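Local structure of vestitone reductase (Medicago sativa, 2P4H) at residues I235-E239 / N240-G244; P197-P200 / D201-K205. The protein catalyses the stereospecific, NADPH-dependent reduction of (3R)-vestitone, the penultimate step in the biosynthesis of the phytoalexin medicarpin. One frame throughout, in Å; residues are numbered along the deposited sequence.

Contact 1: residues I235-E239 / N240-G244; sequences IYLLE and NSVPG
N240 folds back over Y236 where helix 227-239 ends. The carbonyl oxygen Y236 O takes two bonds from this one residue. N240 N bonds Y236 O at 2.8 Å and closes the last turn of the helix. N240 ND2 bonds Y236 O at 2.9 Å, with an N-H...O angle of 162°, straighter than that of the backbone amide. The acceptor lies close to the plane of the amide, which fixes the amide's rotation. The same amide is stacked on the Y236 ring, with the two planes 23° apart. Y236 CG lies opposite its own backbone N (chi1 -178°), which lays the ring beneath the N240 amide. N240 ND2 sits over one face toward its rim, 3.2 Å from Y236 CD1. N240 CB adds a CH-pi contact over that face, 4.2 Å from the Y236 ring centroid. The Y236 hydroxyl is bonded to A297 O.

The second tight spot is apolar. L237 CD2 meets V242 CG2 at 3.6 Å, and the two side chains cross at about a right angle. L237 is buried against V183 and L185 of the central sheet, and R119 bonds L237 O through NE and V242 O through NH2. The outer side is looser. S241 is exposed and centres an inverse gamma turn, while E239 turns outward, where OE2 bonds Y26 OH. The whole is a helix C-terminus with an asparagine just past the last helical residue, before edge strand 245-248 of a Rossmann-type sheet.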
loop_
_atom_site.group_PDB
_atom_site.type_symbol
_atom_site.label_atom_id
_atom_site.label_comp_id
_atom_site.label_asym_id
_atom_site.label_seq_id
_atom_site.Cartn_x
_atom_site.Cartn_y
_atom_site.Cartn_z
ATOM N N ILE A 235 -6.860 10.569 -0.115
ATOM C CA ILE A 235 -7.865 11.620 -0.176
ATOM C C ILE A 235 -7.210 13.000 -0.201
ATOM O O ILE A 235 -7.632 13.882 -0.948
ATOM C CB ILE A 235 -8.843 11.499 1.014
ATOM C CG1 ILE A 235 -9.637 10.194 0.886
ATOM C CG2 ILE A 235 -9.790 12.696 1.044
ATOM C CD1 ILE A 235 -10.564 9.908 2.058
ATOM N N TYR A 236 -6.164 13.180 0.598
ATOM C CA TYR A 236 -5.460 14.456 0.641
ATOM C C TYR A 236 -4.884 14.828 -0.727
ATOM O O TYR A 236 -5.058 15.951 -1.207
ATOM C CB TYR A 236 -4.322 14.407 1.665
ATOM C CG TYR A 236 -3.586 15.721 1.787
ATOM C CD1 TYR A 236 -4.072 16.740 2.608
ATOM C CD2 TYR A 236 -2.442 15.972 1.032
ATOM C CE1 TYR A 236 -3.439 17.975 2.670
ATOM C CE2 TYR A 236 -1.800 17.208 1.082
ATOM C CZ TYR A 236 -2.304 18.204 1.904
ATOM O OH TYR A 236 -1.669 19.422 1.961
ATOM N N LEU A 237 -4.197 13.883 -1.358
ATOM C CA LEU A 237 -3.587 14.136 -2.657
ATOM C C LEU A 237 -4.618 14.303 -3.771
ATOM O O LEU A 237 -4.335 14.919 -4.798
ATOM C CB LEU A 237 -2.593 13.019 -2.984
ATOM C CG LEU A 237 -1.398 13.020 -2.022
ATOM C CD1 LEU A 237 -0.582 11.749 -2.193
ATOM C CD2 LEU A 237 -0.543 14.257 -2.271
ATOM N N LEU A 238 -5.810 13.758 -3.570
ATOM C CA LEU A 238 -6.873 13.903 -4.554
ATOM C C LEU A 238 -7.491 15.299 -4.437
ATOM O O LEU A 238 -7.814 15.928 -5.444
ATOM C CB LEU A 238 -7.969 12.858 -4.322
ATOM C CG LEU A 238 -9.288 13.086 -5.074
ATOM C CD1 LEU A 238 -9.071 12.935 -6.571
ATOM C CD2 LEU A 238 -10.330 12.093 -4.585
ATOM N N GLU A 239 -7.638 15.774 -3.202
ATOM C CA GLU A 239 -8.261 17.071 -2.931
ATOM C C GLU A 239 -7.337 18.285 -2.967
ATOM O O GLU A 239 -7.803 19.415 -3.124
ATOM C CB GLU A 239 -8.968 17.034 -1.570
ATOM C CG GLU A 239 -9.972 15.899 -1.406
ATOM C CD GLU A 239 -10.681 15.928 -0.059
ATOM O OE1 GLU A 239 -10.074 16.395 0.931
ATOM O OE2 GLU A 239 -11.839 15.468 0.017
ATOM N N ASN A 240 -6.037 18.063 -2.812
ATOM C CA ASN A 240 -5.069 19.157 -2.815
ATOM C C ASN A 240 -4.143 19.066 -4.019
ATOM O O ASN A 240 -3.424 18.081 -4.199
ATOM C CB ASN A 240 -4.273 19.131 -1.510
ATOM C CG ASN A 240 -5.148 19.383 -0.297
ATOM O OD1 ASN A 240 -5.387 20.531 0.086
ATOM N ND2 ASN A 240 -5.651 18.312 0.303
ATOM N N SER A 241 -4.163 20.118 -4.832
ATOM C CA SER A 241 -3.377 20.186 -6.058
ATOM C C SER A 241 -1.868 20.359 -5.913
ATOM O O SER A 241 -1.259 21.172 -6.615
ATOM C CB SER A 241 -3.931 21.298 -6.954
ATOM O OG SER A 241 -3.883 22.549 -6.294
ATOM N N VAL A 242 -1.261 19.598 -5.009
ATOM C CA VAL A 242 0.187 19.662 -4.833
ATOM C C VAL A 242 0.800 18.955 -6.044
ATOM O O VAL A 242 0.102 18.249 -6.772
ATOM C CB VAL A 242 0.626 18.979 -3.514
ATOM C CG1 VAL A 242 0.038 19.730 -2.328
ATOM C CG2 VAL A 242 0.175 17.527 -3.492
ATOM N N PRO A 243 2.106 19.131 -6.283
ATOM C CA PRO A 243 2.750 18.491 -7.436
ATOM C C PRO A 243 2.555 16.988 -7.570
ATOM O O PRO A 243 2.548 16.256 -6.577
ATOM C CB PRO A 243 4.224 18.850 -7.254
ATOM C CG PRO A 243 4.163 20.172 -6.558
ATOM C CD PRO A 243 3.073 19.956 -5.537
ATOM N N GLY A 244 2.395 16.534 -8.810
ATOM C CA GLY A 244 2.260 15.113 -9.050
ATOM C C GLY A 244 3.656 14.527 -8.926
ATOM O O GLY A 244 4.631 15.270 -8.793
#

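Contact 2: residues P197-P200 / D201-K205; sequences PKLP and DSIEK
P200 O accepts the amides of I203 and E204 in the first turn of helix 201-206. E204 N bonds P200 O at 3.0 Å, with an N-H...O angle of 162°, the regular helical bond. I203 N lies equally near but is poorly aimed, and its bond is weak. P200 is thus the N-cap residue, and its carbonyl starts the helical bonding.

The side chains pack around this start. The P200 ring and I203 lie side by side and point the same way, with P200 CG 3.9 Å from I203 CD1. L199 spreads its two methyls over neighbouring helix residues. L199 CD1 touches I203 CG2 at 4.0 Å, and L199 CD2 rests on E204 CB at 3.8 Å. The E204 chain crosses L199 at about a right angle. With E204 CG anti to the backbone N (chi1 179°), the extended chain brings its carboxylate near the preceding loop.

There a water donates to both L199 O and E204 OE1, each at 2.7 Å. It ties the loop carbonyl to the carboxylate. On the exposed side of the helix K205 NZ forms a long salt bridge to D201 OD1, 4.0 Å away. S202 OG bonds I190 O and so links the first turn to strand 189-191.

Further out, F194 touches L199, P200 and I203, while F12, a predicted NADP(+)-binding residue, packs on P200, S202 and I203. The helix start therefore sits between helix 12-23, which follows the first strand of the Rossmann-type sheet, and helix 305-319, whose C316 meets L199 and I203.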
loop_
_atom_site.group_PDB
_atom_site.type_symbol
_atom_site.label_atom_id
_atom_site.label_comp_id
_atom_site.label_asym_id
_atom_site.label_seq_id
_atom_site.Cartn_x
_atom_site.Cartn_y
_atom_site.Cartn_z
ATOM N N PRO A 197 -11.267 -10.594 4.285
ATOM C CA PRO A 197 -11.414 -11.954 4.814
ATOM C C PRO A 197 -10.183 -12.727 5.286
ATOM O O PRO A 197 -10.322 -13.712 6.008
ATOM C CB PRO A 197 -12.157 -12.675 3.688
ATOM C CG PRO A 197 -11.638 -12.001 2.468
ATOM C CD PRO A 197 -11.674 -10.540 2.868
ATOM N N LYS A 198 -8.990 -12.296 4.895
ATOM C CA LYS A 198 -7.775 -12.988 5.315
ATOM C C LYS A 198 -6.807 -12.046 6.016
ATOM O O LYS A 198 -6.835 -10.837 5.790
ATOM C CB LYS A 198 -7.072 -13.616 4.108
ATOM C CG LYS A 198 -7.870 -14.702 3.406
ATOM C CD LYS A 198 -7.084 -15.287 2.244
ATOM C CE LYS A 198 -7.863 -16.392 1.554
ATOM N NZ LYS A 198 -7.100 -16.974 0.414
ATOM N N LEU A 199 -5.953 -12.606 6.868
ATOM C CA LEU A 199 -4.957 -11.812 7.585
ATOM C C LEU A 199 -3.942 -11.259 6.585
ATOM O O LEU A 199 -3.262 -12.025 5.901
ATOM C CB LEU A 199 -4.231 -12.687 8.611
ATOM C CG LEU A 199 -3.090 -12.022 9.390
ATOM C CD1 LEU A 199 -3.646 -10.907 10.263
ATOM C CD2 LEU A 199 -2.379 -13.059 10.241
ATOM N N PRO A 200 -3.829 -9.922 6.476
ATOM C CA PRO A 200 -2.861 -9.363 5.525
ATOM C C PRO A 200 -1.432 -9.784 5.860
ATOM O O PRO A 200 -1.027 -9.785 7.021
ATOM C CB PRO A 200 -3.060 -7.853 5.664
ATOM C CG PRO A 200 -4.498 -7.732 6.081
ATOM C CD PRO A 200 -4.645 -8.857 7.085
ATOM N N ASP A 201 -0.671 -10.130 4.828
ATOM C CA ASP A 201 0.708 -10.555 4.991
ATOM C C ASP A 201 1.546 -9.514 5.735
ATOM O O ASP A 201 2.355 -9.862 6.591
ATOM C CB ASP A 201 1.322 -10.828 3.614
ATOM C CG ASP A 201 2.756 -11.293 3.697
ATOM O OD1 ASP A 201 2.993 -12.394 4.234
ATOM O OD2 ASP A 201 3.647 -10.556 3.223
ATOM N N SER A 202 1.351 -8.239 5.414
ATOM C CA SER A 202 2.116 -7.180 6.060
ATOM C C SER A 202 1.861 -7.138 7.564
ATOM O O SER A 202 2.772 -6.857 8.348
ATOM C CB SER A 202 1.789 -5.825 5.428
ATOM O OG SER A 202 0.405 -5.545 5.499
ATOM N N ILE A 203 0.628 -7.419 7.967
ATOM C CA ILE A 203 0.292 -7.421 9.384
ATOM C C ILE A 203 0.863 -8.669 10.055
ATOM O O ILE A 203 1.377 -8.600 11.172
ATOM C CB ILE A 203 -1.242 -7.330 9.584
ATOM C CG1 ILE A 203 -1.726 -5.966 9.076
ATOM C CG2 ILE A 203 -1.609 -7.542 11.053
ATOM C CD1 ILE A 203 -3.221 -5.729 9.211
ATOM N N GLU A 204 0.788 -9.812 9.379
ATOM C CA GLU A 204 1.340 -11.030 9.959
ATOM C C GLU A 204 2.834 -10.833 10.215
ATOM O O GLU A 204 3.353 -11.216 11.266
ATOM C CB GLU A 204 1.108 -12.221 9.021
ATOM C CG GLU A 204 1.683 -13.533 9.542
ATOM C CD GLU A 204 1.159 -14.738 8.788
ATOM O OE1 GLU A 204 1.038 -14.661 7.549
ATOM O OE2 GLU A 204 0.878 -15.766 9.438
ATOM N N LYS A 205 3.525 -10.214 9.264
ATOM C CA LYS A 205 4.953 -9.973 9.418
ATOM C C LYS A 205 5.249 -8.937 10.497
ATOM O O LYS A 205 6.184 -9.104 11.281
ATOM C CB LYS A 205 5.560 -9.527 8.084
ATOM C CG LYS A 205 5.550 -10.617 7.025
ATOM C CD LYS A 205 6.181 -10.147 5.731
ATOM C CE LYS A 205 6.187 -11.265 4.702
ATOM N NZ LYS A 205 6.824 -12.496 5.244
HETATM O O HOH W 1 -1.075 -13.482 6.351
#

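How the contacts relate
Following the chain from the N terminus, contact 2 comes first. It closes the turn where the loop after strand 189-191 enters helix 201-206. The chain then passes through helix 208-211 and strand 219-226 into helix 227-239. Contact 1 closes the far end of that helix, before strand 245-248. The two are in series and neither nest nor cross. Their centres are 29 Å apart, on opposite sides of the chain's centre, and they do not touch. One marks a helix start, the other a helix end. Contact 2 packs the start of helix 201-206 against helices 12-23 and 305-319; contact 1 joins helix 227-239 to the central parallel sheet near its edge.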